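Local coordinates for protein putative ABC transporter (Thermobispora bispora, PDB 4PE6) that probably binds a carbohydrate or related small solute for an ABC transporter and holds a trihydroxybutanoic acid in the cleft between its domains, at residues T133-P138 / V255-D260; N126-W131 / E161-E166; V207-G212 / I230-F235. One frame throughout, in Å; residues are numbered along the deposited sequence.

Contact 1 of 3, residues T133-P138 / V255-D260; sequences TYAAKP and VAVMSD. With LTH ((2R,3S)-2,3,4-trihydroxybutanoic acid), chain C.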
ATOM      1  N   THR A 133      -2.026  11.386   6.519  1.00 19.75           N
ATOM      2  CA  THR A 133      -1.933  12.315   7.623  1.00 20.87           C
ATOM      3  C   THR A 133      -0.684  12.011   8.457  1.00 21.64           C
ATOM      4  O   THR A 133       0.058  12.919   8.816  1.00 21.68           O
ATOM      5  CB  THR A 133      -3.227  12.276   8.489  1.00 21.35           C
ATOM      6  OG1 THR A 133      -4.356  12.579   7.661  1.00 21.27           O
ATOM      7  CG2 THR A 133      -3.176  13.303   9.648  1.00 22.32           C
ATOM      8  N   TYR A 134      -0.445  10.737   8.746  1.00 20.50           N
ATOM      9  CA  TYR A 134       0.760  10.333   9.478  1.00 22.18           C
ATOM     10  C   TYR A 134       2.053  10.635   8.711  1.00 21.85           C
ATOM     11  O   TYR A 134       3.115  10.779   9.314  1.00 22.61           O
ATOM     12  CB  TYR A 134       0.723   8.842   9.824  1.00 23.80           C
ATOM     13  CG  TYR A 134      -0.203   8.474  10.963  1.00 26.16           C
ATOM     14  CD1 TYR A 134      -0.160   9.154  12.179  1.00 28.33           C
ATOM     15  CD2 TYR A 134      -1.108   7.413  10.834  1.00 27.45           C
ATOM     16  CE1 TYR A 134      -1.000   8.801  13.228  1.00 30.36           C
ATOM     17  CE2 TYR A 134      -1.951   7.059  11.865  1.00 29.00           C
ATOM     18  CZ  TYR A 134      -1.894   7.753  13.058  1.00 30.93           C
ATOM     19  OH  TYR A 134      -2.730   7.398  14.074  1.00 33.33           O
ATOM     20  N   ALA A 135       1.965  10.741   7.390  1.00 21.05           N
ATOM     21  CA  ALA A 135       3.154  11.003   6.563  1.00 20.96           C
ATOM     22  C   ALA A 135       3.423  12.494   6.477  1.00 21.19           C
ATOM     23  O   ALA A 135       4.576  12.905   6.370  1.00 22.81           O
ATOM     24  CB  ALA A 135       2.965  10.443   5.176  1.00 20.52           C
ATOM     25  N   ALA A 136       2.368  13.309   6.512  1.00 20.76           N
ATOM     26  CA  ALA A 136       2.527  14.722   6.271  1.00 20.50           C
ATOM     27  C   ALA A 136       2.584  15.521   7.568  1.00 21.24           C
ATOM     28  O   ALA A 136       3.508  16.310   7.766  1.00 21.25           O
ATOM     29  CB  ALA A 136       1.417  15.238   5.378  1.00 20.55           C
ATOM     30  N   LYS A 137       1.614  15.325   8.462  1.00 21.75           N
ATOM     31  CA  LYS A 137       1.506  16.223   9.608  1.00 22.85           C
ATOM     32  C   LYS A 137       2.731  16.218  10.545  1.00 22.47           C
ATOM     33  O   LYS A 137       3.261  17.284  10.865  1.00 22.02           O
ATOM     34  CB  LYS A 137       0.204  15.996  10.393  1.00 24.06           C
ATOM     35  CG  LYS A 137      -0.057  17.069  11.438  1.00 26.11           C
ATOM     36  CD  LYS A 137      -1.511  17.055  11.905  1.00 27.92           C
ATOM     37  CE  LYS A 137      -1.797  18.058  13.022  1.00 29.42           C
ATOM     38  NZ  LYS A 137      -1.098  19.360  12.820  1.00 30.00           N
ATOM     39  N   PRO A 138       3.173  15.034  11.002  1.00 22.41           N
ATOM     40  CA  PRO A 138       4.369  15.028  11.852  1.00 22.57           C
ATOM     41  C   PRO A 138       5.618  15.564  11.148  1.00 22.35           C
ATOM     42  O   PRO A 138       6.525  16.117  11.807  1.00 22.52           O
ATOM     43  CB  PRO A 138       4.558  13.539  12.216  1.00 22.90           C
ATOM     44  CG  PRO A 138       3.314  12.836  11.804  1.00 22.88           C
ATOM     45  CD  PRO A 138       2.662  13.679  10.743  1.00 22.45           C
ATOM     46  N   VAL A 255       9.770   9.806   9.064  1.00 21.81           N
ATOM     47  CA  VAL A 255       8.749   8.847   9.530  1.00 21.58           C
ATOM     48  C   VAL A 255       8.744   7.594   8.663  1.00 21.11           C
ATOM     49  O   VAL A 255       9.345   7.568   7.584  1.00 20.74           O
ATOM     50  CB  VAL A 255       7.346   9.465   9.553  1.00 21.70           C
ATOM     51  CG1 VAL A 255       7.307  10.598  10.555  1.00 22.22           C
ATOM     52  CG2 VAL A 255       6.935   9.928   8.150  1.00 21.09           C
ATOM     53  N   ALA A 256       8.104   6.545   9.158  1.00 21.05           N
ATOM     54  CA  ALA A 256       7.926   5.308   8.406  1.00 20.42           C
ATOM     55  C   ALA A 256       6.525   4.781   8.611  1.00 20.13           C
ATOM     56  O   ALA A 256       6.212   4.182   9.659  1.00 20.76           O
ATOM     57  CB  ALA A 256       8.945   4.265   8.847  1.00 21.12           C
ATOM     58  N   VAL A 257       5.678   5.009   7.617  1.00 19.27           N
ATOM     59  CA  VAL A 257       4.276   4.561   7.648  1.00 18.93           C
ATOM     60  C   VAL A 257       3.813   4.191   6.228  1.00 18.40           C
ATOM     61  O   VAL A 257       4.143   4.871   5.257  1.00 18.40           O
ATOM     62  CB  VAL A 257       3.359   5.642   8.284  1.00 19.07           C
ATOM     63  CG1 VAL A 257       3.513   6.987   7.574  1.00 18.86           C
ATOM     64  CG2 VAL A 257       1.906   5.187   8.291  1.00 19.01           C
HETATM   65  N   MSE A 258       3.091   3.085   6.092  1.00 18.20           N
HETATM   66  CA  MSE A 258       2.495   2.680   4.819  1.00 17.71           C
HETATM   67  C   MSE A 258       1.293   1.837   5.129  1.00 17.40           C
HETATM   68  O   MSE A 258       1.090   1.393   6.268  1.00 17.81           O
HETATM   69  CB  MSE A 258       3.440   1.821   3.943  1.00 18.03           C
HETATM   70  CG  MSE A 258       4.710   2.542   3.565  1.00 18.39           C
HETATM   71 SE   MSE A 258       5.690   1.633   2.116  1.00 19.26          SE
HETATM   72  CE  MSE A 258       4.593   2.267   0.588  1.00 18.54           C
ATOM     73  N   SER A 259       0.468   1.633   4.117  1.00 16.70           N
ATOM     74  CA  SER A 259      -0.537   0.584   4.121  1.00 16.53           C
ATOM     75  C   SER A 259       0.093  -0.795   4.292  1.00 16.71           C
ATOM     76  O   SER A 259       1.332  -0.961   4.153  1.00 16.77           O
ATOM     77  CB  SER A 259      -1.341   0.632   2.823  1.00 16.13           C
ATOM     78  OG  SER A 259      -0.476   0.459   1.700  1.00 16.24           O
ATOM     79  N   ASP A 260      -0.774  -1.770   4.536  1.00 16.85           N
ATOM     80  CA  ASP A 260      -0.403  -3.165   4.787  1.00 17.45           C
ATOM     81  C   ASP A 260      -0.400  -3.970   3.508  1.00 17.25           C
ATOM     82  O   ASP A 260      -1.454  -4.171   2.906  1.00 16.86           O
ATOM     83  CB  ASP A 260      -1.415  -3.769   5.774  1.00 17.92           C
ATOM     84  CG  ASP A 260      -1.176  -5.243   6.075  1.00 18.58           C
ATOM     85  OD1 ASP A 260      -0.040  -5.761   5.944  1.00 19.16           O
ATOM     86  OD2 ASP A 260      -2.155  -5.893   6.479  1.00 18.91           O
TER
HETATM   87  O1  LTH C 401       2.402   1.470  -2.202  1.00 23.17           O
HETATM   88  C1  LTH C 401       1.513   0.928  -2.957  1.00 19.98           C
HETATM   89  O   LTH C 401       1.714   0.424  -4.083  1.00 18.42           O
HETATM   90  C2  LTH C 401       0.073   0.792  -2.405  1.00 17.06           C
HETATM   91  O2  LTH C 401      -0.812   0.212  -3.397  1.00 16.65           O
HETATM   92  C3  LTH C 401      -0.509   2.132  -2.006  1.00 17.81           C
HETATM   93  O3  LTH C 401      -0.522   3.008  -3.131  1.00 17.79           O
HETATM   94  C4  LTH C 401      -1.961   1.923  -1.532  1.00 17.90           C
HETATM   95  O4  LTH C 401      -1.878   1.118  -0.327  1.00 16.32           O
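In the alpha/beta sandwich of a periplasmic binding protein domain, helix 128-142 lies on the sheet and sets Tyr134, Ala135 and Pro138 against Val255 and Val257 of strand 255-258. The two segments run nearly antiparallel, 156° between their directions, with axes 8.4 Å apart at closest approach. No hydrogen bond links them; small apolar groups do the packing. Val257 projects its CG1 methyl from the strand toward the helix, held between its own backbone N and carbonyl carbon (chi1 55°), and there it meets Tyr134 CB at 4.0 Å and Ala135 CB at 4.2 Å. Alanine suits this buried position because its lone methyl allows the valine to approach the helix backbone, with Val257 CG1 4.1 Å from Ala135 N. Of the Tyr134 side chain it is CB that meets the strand; the ring leads away from it. One turn further, Pro138 CB rests on Val255 CG1 at 4.4 Å, while Val255 CG2 faces the carbonyl oxygens of Tyr134 and Ala135. Where the strand ends, the chain enters the ligand pocket: Ser259 OG donates to hydroxyl O4 of the bound trihydroxybutanoic acid at 2.6 Å, and selenomethionine Met258 brings its CE to 3.6 Å from the acid's carboxyl O1. Ligand-binding residues at or just past the C-terminal end of a strand, with a helix packed on it, are characteristic of the periplasmic binding protein fold.

Contact 2 of 3, residues N126-W131 / E161-E166; sequences NSFVDW and EAEMYE. With LTH ((2R,3S)-2,3,4-trihydroxybutanoic acid), chain C.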
ATOM      1  N   ASN A 126      -7.318  -0.129   3.525  1.00 16.89           N
ATOM      2  CA  ASN A 126      -6.756   0.502   4.694  1.00 17.04           C
ATOM      3  C   ASN A 126      -7.223   1.948   4.678  1.00 17.05           C
ATOM      4  O   ASN A 126      -7.690   2.457   3.643  1.00 16.86           O
ATOM      5  CB  ASN A 126      -5.207   0.511   4.652  1.00 16.79           C
ATOM      6  CG  ASN A 126      -4.542  -0.822   5.038  1.00 16.92           C
ATOM      7  OD1 ASN A 126      -3.302  -0.890   5.062  1.00 16.82           O
ATOM      8  ND2 ASN A 126      -5.315  -1.875   5.274  1.00 17.06           N
ATOM      9  N   SER A 127      -7.034   2.643   5.791  1.00 17.44           N
ATOM     10  CA  SER A 127      -7.291   4.107   5.807  1.00 17.64           C
ATOM     11  C   SER A 127      -6.154   4.878   5.132  1.00 17.19           C
ATOM     12  O   SER A 127      -5.141   5.205   5.746  1.00 17.24           O
ATOM     13  CB  SER A 127      -7.489   4.650   7.208  1.00 18.31           C
ATOM     14  OG  SER A 127      -7.630   6.060   7.150  1.00 18.65           O
ATOM     15  N   PHE A 128      -6.364   5.207   3.869  1.00 16.82           N
ATOM     16  CA  PHE A 128      -5.405   6.010   3.126  1.00 16.57           C
ATOM     17  C   PHE A 128      -5.321   7.412   3.697  1.00 17.02           C
ATOM     18  O   PHE A 128      -4.244   8.002   3.723  1.00 16.93           O
ATOM     19  CB  PHE A 128      -5.736   5.979   1.648  1.00 16.32           C
ATOM     20  CG  PHE A 128      -5.905   4.590   1.131  1.00 15.98           C
ATOM     21  CD1 PHE A 128      -4.856   3.673   1.244  1.00 15.66           C
ATOM     22  CD2 PHE A 128      -7.102   4.162   0.611  1.00 16.06           C
ATOM     23  CE1 PHE A 128      -5.009   2.367   0.809  1.00 15.51           C
ATOM     24  CE2 PHE A 128      -7.250   2.868   0.164  1.00 15.78           C
ATOM     25  CZ  PHE A 128      -6.212   1.966   0.274  1.00 15.55           C
ATOM     26  N   VAL A 129      -6.440   7.907   4.224  1.00 17.68           N
ATOM     27  CA  VAL A 129      -6.431   9.190   4.888  1.00 18.35           C
ATOM     28  C   VAL A 129      -5.497   9.189   6.098  1.00 18.45           C
ATOM     29  O   VAL A 129      -4.714  10.113   6.266  1.00 18.69           O
ATOM     30  CB  VAL A 129      -7.838   9.626   5.311  1.00 19.20           C
ATOM     31  CG1 VAL A 129      -7.760  10.868   6.180  1.00 20.03           C
ATOM     32  CG2 VAL A 129      -8.683   9.911   4.065  1.00 19.43           C
ATOM     33  N   ASP A 130      -5.579   8.167   6.939  1.00 18.44           N
ATOM     34  CA  ASP A 130      -4.700   8.101   8.104  1.00 18.67           C
ATOM     35  C   ASP A 130      -3.224   8.067   7.697  1.00 18.12           C
ATOM     36  O   ASP A 130      -2.401   8.763   8.284  1.00 18.28           O
ATOM     37  CB  ASP A 130      -5.025   6.886   8.962  1.00 18.95           C
ATOM     38  CG  ASP A 130      -6.291   7.072   9.791  1.00 19.92           C
ATOM     39  OD1 ASP A 130      -6.874   8.177   9.768  1.00 20.51           O
ATOM     40  OD2 ASP A 130      -6.704   6.096  10.434  1.00 20.20           O
ATOM     41  N   TRP A 131      -2.910   7.246   6.689  1.00 17.50           N
ATOM     42  CA  TRP A 131      -1.545   7.151   6.170  1.00 17.21           C
ATOM     43  C   TRP A 131      -1.067   8.513   5.737  1.00 17.33           C
ATOM     44  O   TRP A 131      -0.074   9.014   6.242  1.00 17.35           O
ATOM     45  CB  TRP A 131      -1.495   6.150   5.019  1.00 16.65           C
ATOM     46  CG  TRP A 131      -0.178   6.035   4.273  1.00 16.56           C
ATOM     47  CD1 TRP A 131       0.986   6.707   4.511  1.00 16.82           C
ATOM     48  CD2 TRP A 131       0.058   5.212   3.139  1.00 16.24           C
ATOM     49  NE1 TRP A 131       1.958   6.328   3.583  1.00 16.69           N
ATOM     50  CE2 TRP A 131       1.406   5.414   2.735  1.00 16.34           C
ATOM     51  CE3 TRP A 131      -0.737   4.326   2.414  1.00 15.96           C
ATOM     52  CZ2 TRP A 131       1.972   4.760   1.640  1.00 16.18           C
ATOM     53  CZ3 TRP A 131      -0.160   3.659   1.320  1.00 15.84           C
ATOM     54  CH2 TRP A 131       1.194   3.876   0.963  1.00 15.87           C
ATOM     55  N   GLU A 161      -4.066   6.728  -4.254  1.00 15.44           N
ATOM     56  CA  GLU A 161      -3.159   7.842  -4.493  1.00 15.37           C
ATOM     57  C   GLU A 161      -3.926   9.146  -4.630  1.00 15.96           C
ATOM     58  O   GLU A 161      -3.531  10.178  -4.080  1.00 15.90           O
ATOM     59  CB  GLU A 161      -2.306   7.632  -5.736  1.00 15.30           C
ATOM     60  CG  GLU A 161      -1.172   8.648  -5.842  1.00 15.09           C
ATOM     61  CD  GLU A 161      -1.597  10.025  -6.324  1.00 15.36           C
ATOM     62  OE1 GLU A 161      -2.552  10.107  -7.142  1.00 15.59           O
ATOM     63  OE2 GLU A 161      -0.933  11.012  -5.908  1.00 15.31           O
ATOM     64  N   ALA A 162      -5.037   9.107  -5.348  1.00 16.67           N
ATOM     65  CA  ALA A 162      -5.770  10.326  -5.560  1.00 17.59           C
ATOM     66  C   ALA A 162      -6.292  10.857  -4.216  1.00 17.91           C
ATOM     67  O   ALA A 162      -6.229  12.058  -3.954  1.00 17.94           O
ATOM     68  CB  ALA A 162      -6.897  10.119  -6.568  1.00 18.19           C
ATOM     69  N   GLU A 163      -6.763   9.948  -3.361  1.00 18.38           N
ATOM     70  CA  GLU A 163      -7.293  10.314  -2.050  1.00 19.18           C
ATOM     71  C   GLU A 163      -6.213  10.911  -1.158  1.00 18.84           C
ATOM     72  O   GLU A 163      -6.435  11.936  -0.471  1.00 18.64           O
ATOM     73  CB  GLU A 163      -7.929   9.105  -1.345  1.00 19.84           C
ATOM     74  CG  GLU A 163      -8.575   9.495  -0.021  1.00 21.21           C
ATOM     75  CD  GLU A 163      -9.504   8.457   0.575  1.00 22.27           C
ATOM     76  OE1 GLU A 163      -9.142   7.272   0.659  1.00 23.03           O
ATOM     77  OE2 GLU A 163     -10.607   8.859   0.995  1.00 23.89           O
HETATM   78  N   MSE A 164      -5.040  10.272  -1.170  1.00 18.18           N
HETATM   79  CA  MSE A 164      -3.941  10.731  -0.333  1.00 18.31           C
HETATM   80  C   MSE A 164      -3.424  12.051  -0.790  1.00 18.15           C
HETATM   81  O   MSE A 164      -3.072  12.876   0.049  1.00 18.33           O
HETATM   82  CB  MSE A 164      -2.832   9.675  -0.254  1.00 18.14           C
HETATM   83  CG  MSE A 164      -3.409   8.412   0.382  1.00 18.68           C
HETATM   84 SE   MSE A 164      -2.038   7.113   0.988  1.00 19.77          SE
HETATM   85  CE  MSE A 164      -1.661   6.190  -0.673  1.00 19.19           C
ATOM     86  N   TYR A 165      -3.407  12.298  -2.099  1.00 18.29           N
ATOM     87  CA  TYR A 165      -2.924  13.580  -2.619  1.00 18.88           C
ATOM     88  C   TYR A 165      -3.852  14.717  -2.131  1.00 19.65           C
ATOM     89  O   TYR A 165      -3.381  15.782  -1.727  1.00 19.19           O
ATOM     90  CB  TYR A 165      -2.769  13.579  -4.170  1.00 18.93           C
ATOM     91  CG  TYR A 165      -2.149  14.850  -4.734  1.00 19.16           C
ATOM     92  CD1 TYR A 165      -0.908  15.299  -4.277  1.00 18.93           C
ATOM     93  CD2 TYR A 165      -2.799  15.610  -5.716  1.00 19.70           C
ATOM     94  CE1 TYR A 165      -0.340  16.467  -4.761  1.00 19.32           C
ATOM     95  CE2 TYR A 165      -2.228  16.785  -6.198  1.00 20.18           C
ATOM     96  CZ  TYR A 165      -0.989  17.192  -5.720  1.00 19.89           C
ATOM     97  OH  TYR A 165      -0.398  18.340  -6.162  1.00 20.58           O
ATOM     98  N   GLU A 166      -5.160  14.490  -2.151  1.00 20.45           N
ATOM     99  CA  GLU A 166      -6.081  15.487  -1.627  1.00 21.99           C
ATOM    100  C   GLU A 166      -5.801  15.723  -0.160  1.00 21.42           C
ATOM    101  O   GLU A 166      -5.819  16.870   0.302  1.00 22.08           O
ATOM    102  CB  GLU A 166      -7.550  15.069  -1.806  1.00 23.70           C
ATOM    103  CG  GLU A 166      -7.980  14.969  -3.249  1.00 25.06           C
ATOM    104  CD  GLU A 166      -7.778  16.268  -3.993  1.00 26.66           C
ATOM    105  OE1 GLU A 166      -8.308  17.307  -3.527  1.00 29.45           O
ATOM    106  OE2 GLU A 166      -7.063  16.259  -5.028  1.00 27.60           O
TER
HETATM  107  O1  LTH C 401       2.402   1.470  -2.202  1.00 23.17           O
HETATM  108  C1  LTH C 401       1.513   0.928  -2.957  1.00 19.98           C
HETATM  109  O   LTH C 401       1.714   0.424  -4.083  1.00 18.42           O
HETATM  110  C2  LTH C 401       0.073   0.792  -2.405  1.00 17.06           C
HETATM  111  O2  LTH C 401      -0.812   0.212  -3.397  1.00 16.65           O
HETATM  112  C3  LTH C 401      -0.509   2.132  -2.006  1.00 17.81           C
HETATM  113  O3  LTH C 401      -0.522   3.008  -3.131  1.00 17.79           O
HETATM  114  C4  LTH C 401      -1.961   1.923  -1.532  1.00 17.90           C
HETATM  115  O4  LTH C 401      -1.878   1.118  -0.327  1.00 16.32           O
HETATM  116  O   HOH W   1      -8.988   6.330   3.422  1.00 22.91           O
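Where the first turn of helix 128-142 faces helix 159-173, the backbones come nearest at Val129 and Met164, whose CA atoms are 6.0 Å apart. The deeper half of the contact belongs to Met164, a selenomethionine whose long flexible chain can shape itself to aromatic neighbours. Its CG packs on Phe128 CB at 3.6 Å; the chain carries SE over one face of the Trp131 indole, and the bend at chi3 (-83°) turns CE over the same ring. Met164 SE is 3.4 Å from Trp131 CE3, and Met164 CE sits 3.9 Å from the centroid of the six-membered ring, 26° off its normal, adding a CH-pi contact to the Met-aromatic one. Toward solvent, Glu163 is extended, crossing Phe128 and Val129 at about a right angle: its OE1 lies at the edge of the Phe128 ring, 3.7 Å from CD2, and OE2 approaches Val129 CG2. A water donates to Glu163 OE1 at 2.9 Å and accepts from Val129 N, occupying an N-H of the first helical turn. Ser127 caps the same turn, with OG accepting from Asp130 N at 2.9 Å. The bound acid's O4 is 3.5 Å from Trp131 CZ3, in the plane of the indole at its edge, and close to Phe128 CE1. The arrangement forms part of an aromatic-lined periplasmic binding protein pocket, consistent with the family's likely sugar binding.

Contact 3 of 3, residues V207-G212 / I230-F235; sequences VDAVIG and IPAVTF
Ala209 and Ala232 pair side by side in parallel strands 209-211 and 232-235, the two strands of a beta-alpha-beta unit whose connecting helix is 216-226. Two backbone bonds bracket Ala209: Ala232 N donates to Asp208 O at 3.1 Å, and Val210 N donates to Ala232 O at 2.8 Å. The same Ala232 O also receives a CA-H...O contact from Ala209. Their methyls, 4.1 Å between Ala209 CB and Ala232 CB, share one face of the sheet, and such small side chains fit beneath helix 128-142, where Val139 meets Ala209 and Ser142 meets Ala232. On the other face Val210 and Val233 are bulkier, and Val210 CG2 touches CG of Pro231, just before the strand, at 3.8 Å. Phe223 and Val219 of helix 216-226 pack against this group, so the beta-branched Val210 and Val233 give that helix an apolar surface to pack on. Pro231 also presses its CB on Asp208 O, 3.3 Å away, just ahead of the strand pairing. Farther out, the Asp208 carboxylate is tied through OD2 to Asn148 N, joining the start of strand 209-211 to strand 147-153 on its other side. Toward the C-terminal ends the strands part, and a water fills the gap, donating to Val210 O and accepting from Thr234 N, each at 3.0 Å. Beyond it the threonine hydroxyl takes over the bridging: chi1 of 54° puts OG1 between the backbone N and carbonyl carbon of Thr234, where it accepts from Gly212 N at 2.9 Å along a bent path of 130°.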
ATOM      1  N   VAL A 207      15.705  22.281   0.763  1.00 26.36           N
ATOM      2  CA  VAL A 207      14.501  21.487   0.989  1.00 24.78           C
ATOM      3  C   VAL A 207      14.531  20.925   2.400  1.00 23.46           C
ATOM      4  O   VAL A 207      15.418  20.176   2.733  1.00 22.68           O
ATOM      5  CB  VAL A 207      14.415  20.331  -0.035  1.00 24.34           C
ATOM      6  CG1 VAL A 207      13.212  19.445   0.257  1.00 23.87           C
ATOM      7  CG2 VAL A 207      14.334  20.892  -1.451  1.00 24.72           C
ATOM      8  N   ASP A 208      13.532  21.253   3.211  1.00 22.90           N
ATOM      9  CA  ASP A 208      13.485  20.806   4.607  1.00 22.50           C
ATOM     10  C   ASP A 208      12.810  19.442   4.787  1.00 21.53           C
ATOM     11  O   ASP A 208      13.129  18.680   5.717  1.00 21.72           O
ATOM     12  CB  ASP A 208      12.799  21.879   5.433  1.00 23.12           C
ATOM     13  CG  ASP A 208      13.507  23.217   5.307  1.00 24.14           C
ATOM     14  OD1 ASP A 208      14.638  23.291   5.803  1.00 24.80           O
ATOM     15  OD2 ASP A 208      12.977  24.166   4.678  1.00 24.57           O
ATOM     16  N   ALA A 209      11.887  19.122   3.902  1.00 20.40           N
ATOM     17  CA  ALA A 209      11.204  17.845   3.977  1.00 19.86           C
ATOM     18  C   ALA A 209      10.728  17.372   2.617  1.00 19.40           C
ATOM     19  O   ALA A 209      10.407  18.182   1.749  1.00 19.37           O
ATOM     20  CB  ALA A 209      10.023  17.938   4.932  1.00 19.72           C
ATOM     21  N   VAL A 210      10.626  16.056   2.477  1.00 18.94           N
ATOM     22  CA  VAL A 210      10.017  15.457   1.310  1.00 18.61           C
ATOM     23  C   VAL A 210       8.910  14.515   1.737  1.00 18.55           C
ATOM     24  O   VAL A 210       9.166  13.473   2.349  1.00 18.82           O
ATOM     25  CB  VAL A 210      11.049  14.725   0.448  1.00 18.45           C
ATOM     26  CG1 VAL A 210      10.384  14.191  -0.807  1.00 18.27           C
ATOM     27  CG2 VAL A 210      12.199  15.667   0.123  1.00 18.57           C
ATOM     28  N   ILE A 211       7.676  14.916   1.432  1.00 18.16           N
ATOM     29  CA  ILE A 211       6.487  14.177   1.812  1.00 18.24           C
ATOM     30  C   ILE A 211       6.142  13.256   0.653  1.00 17.82           C
ATOM     31  O   ILE A 211       5.673  13.704  -0.411  1.00 17.50           O
ATOM     32  CB  ILE A 211       5.311  15.116   2.135  1.00 18.54           C
ATOM     33  CG1 ILE A 211       5.672  16.029   3.311  1.00 19.10           C
ATOM     34  CG2 ILE A 211       4.073  14.312   2.482  1.00 18.75           C
ATOM     35  CD1 ILE A 211       4.609  17.050   3.669  1.00 19.67           C
ATOM     36  N   GLY A 212       6.385  11.974   0.861  1.00 17.71           N
ATOM     37  CA  GLY A 212       6.223  11.005  -0.188  1.00 17.87           C
ATOM     38  C   GLY A 212       5.388   9.818   0.191  1.00 18.21           C
ATOM     39  O   GLY A 212       4.651   9.842   1.189  1.00 18.75           O
ATOM     40  N   ILE A 230      20.348  15.551   4.137  1.00 24.59           N
ATOM     41  CA  ILE A 230      19.196  14.694   4.007  1.00 24.63           C
ATOM     42  C   ILE A 230      18.015  15.381   4.757  1.00 23.60           C
ATOM     43  O   ILE A 230      18.126  15.674   5.939  1.00 23.63           O
ATOM     44  CB  ILE A 230      19.504  13.286   4.586  1.00 25.71           C
ATOM     45  CG1 ILE A 230      20.780  12.674   3.952  1.00 27.53           C
ATOM     46  CG2 ILE A 230      18.314  12.347   4.448  1.00 25.88           C
ATOM     47  CD1 ILE A 230      20.714  12.411   2.455  1.00 27.67           C
ATOM     48  N   PRO A 231      16.905  15.678   4.066  1.00 22.20           N
ATOM     49  CA  PRO A 231      15.740  16.262   4.770  1.00 21.53           C
ATOM     50  C   PRO A 231      14.940  15.255   5.565  1.00 20.68           C
ATOM     51  O   PRO A 231      15.268  14.080   5.564  1.00 20.23           O
ATOM     52  CB  PRO A 231      14.883  16.799   3.619  1.00 21.37           C
ATOM     53  CG  PRO A 231      15.186  15.872   2.497  1.00 21.45           C
ATOM     54  CD  PRO A 231      16.643  15.522   2.623  1.00 21.99           C
ATOM     55  N   ALA A 232      13.871  15.701   6.244  1.00 20.20           N
ATOM     56  CA  ALA A 232      12.897  14.750   6.788  1.00 19.72           C
ATOM     57  C   ALA A 232      12.226  14.045   5.620  1.00 19.09           C
ATOM     58  O   ALA A 232      11.781  14.693   4.678  1.00 18.63           O
ATOM     59  CB  ALA A 232      11.856  15.455   7.665  1.00 19.93           C
ATOM     60  N   VAL A 233      12.191  12.721   5.658  1.00 19.11           N
ATOM     61  CA  VAL A 233      11.591  11.930   4.584  1.00 18.82           C
ATOM     62  C   VAL A 233      10.550  10.938   5.099  1.00 18.94           C
ATOM     63  O   VAL A 233      10.386  10.724   6.312  1.00 19.55           O
ATOM     64  CB  VAL A 233      12.670  11.172   3.754  1.00 18.84           C
ATOM     65  CG1 VAL A 233      13.584  12.152   3.032  1.00 18.86           C
ATOM     66  CG2 VAL A 233      13.489  10.243   4.631  1.00 19.50           C
ATOM     67  N   THR A 234       9.829  10.335   4.164  1.00 18.67           N
ATOM     68  CA  THR A 234       8.833   9.321   4.473  1.00 18.74           C
ATOM     69  C   THR A 234       9.390   8.003   3.971  1.00 19.03           C
ATOM     70  O   THR A 234       9.347   7.723   2.785  1.00 18.74           O
ATOM     71  CB  THR A 234       7.486   9.632   3.799  1.00 18.56           C
ATOM     72  OG1 THR A 234       7.666   9.822   2.385  1.00 18.03           O
ATOM     73  CG2 THR A 234       6.873  10.884   4.399  1.00 18.62           C
ATOM     74  N   PHE A 235       9.962   7.214   4.884  1.00 19.34           N
ATOM     75  CA  PHE A 235      10.627   5.995   4.501  1.00 19.72           C
ATOM     76  C   PHE A 235       9.682   4.887   4.102  1.00 19.93           C
ATOM     77  O   PHE A 235       8.569   4.779   4.611  1.00 19.26           O
ATOM     78  CB  PHE A 235      11.472   5.470   5.667  1.00 20.55           C
ATOM     79  CG  PHE A 235      12.732   6.232   5.875  1.00 20.87           C
ATOM     80  CD1 PHE A 235      13.722   6.218   4.901  1.00 20.95           C
ATOM     81  CD2 PHE A 235      12.952   6.933   7.043  1.00 21.37           C
ATOM     82  CE1 PHE A 235      14.899   6.913   5.083  1.00 21.20           C
ATOM     83  CE2 PHE A 235      14.142   7.628   7.228  1.00 21.67           C
ATOM     84  CZ  PHE A 235      15.108   7.613   6.247  1.00 21.46           C
TER
HETATM   85  O   HOH W   2      10.215  10.918   1.282  1.00 17.71           O

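How the contacts relate
Helix 128-142 carries one side of contacts 1 and 2: its first turn meets helix 159-173, and its next turns lie on strand 255-258. Both touch the ligand, and Asn126 OD1 of contact 2 accepts from Asp260 N of contact 1. Contact 3 is nested in the loop closed by contact 1 and continues the same sheet, strand 232-235 bonding through Val233 and Phe235 to Val255. Contacts 2 and 3 are largely buried and do not touch; contact 1 is only partly buried. Their chemistry follows their places: apolar helix-on-sheet packing in contact 1, Met-aromatic packing beside the pocket, with a water-linked carboxylate at the rim, in contact 2, backbone hydrogen bonding within the sheet in contact 3.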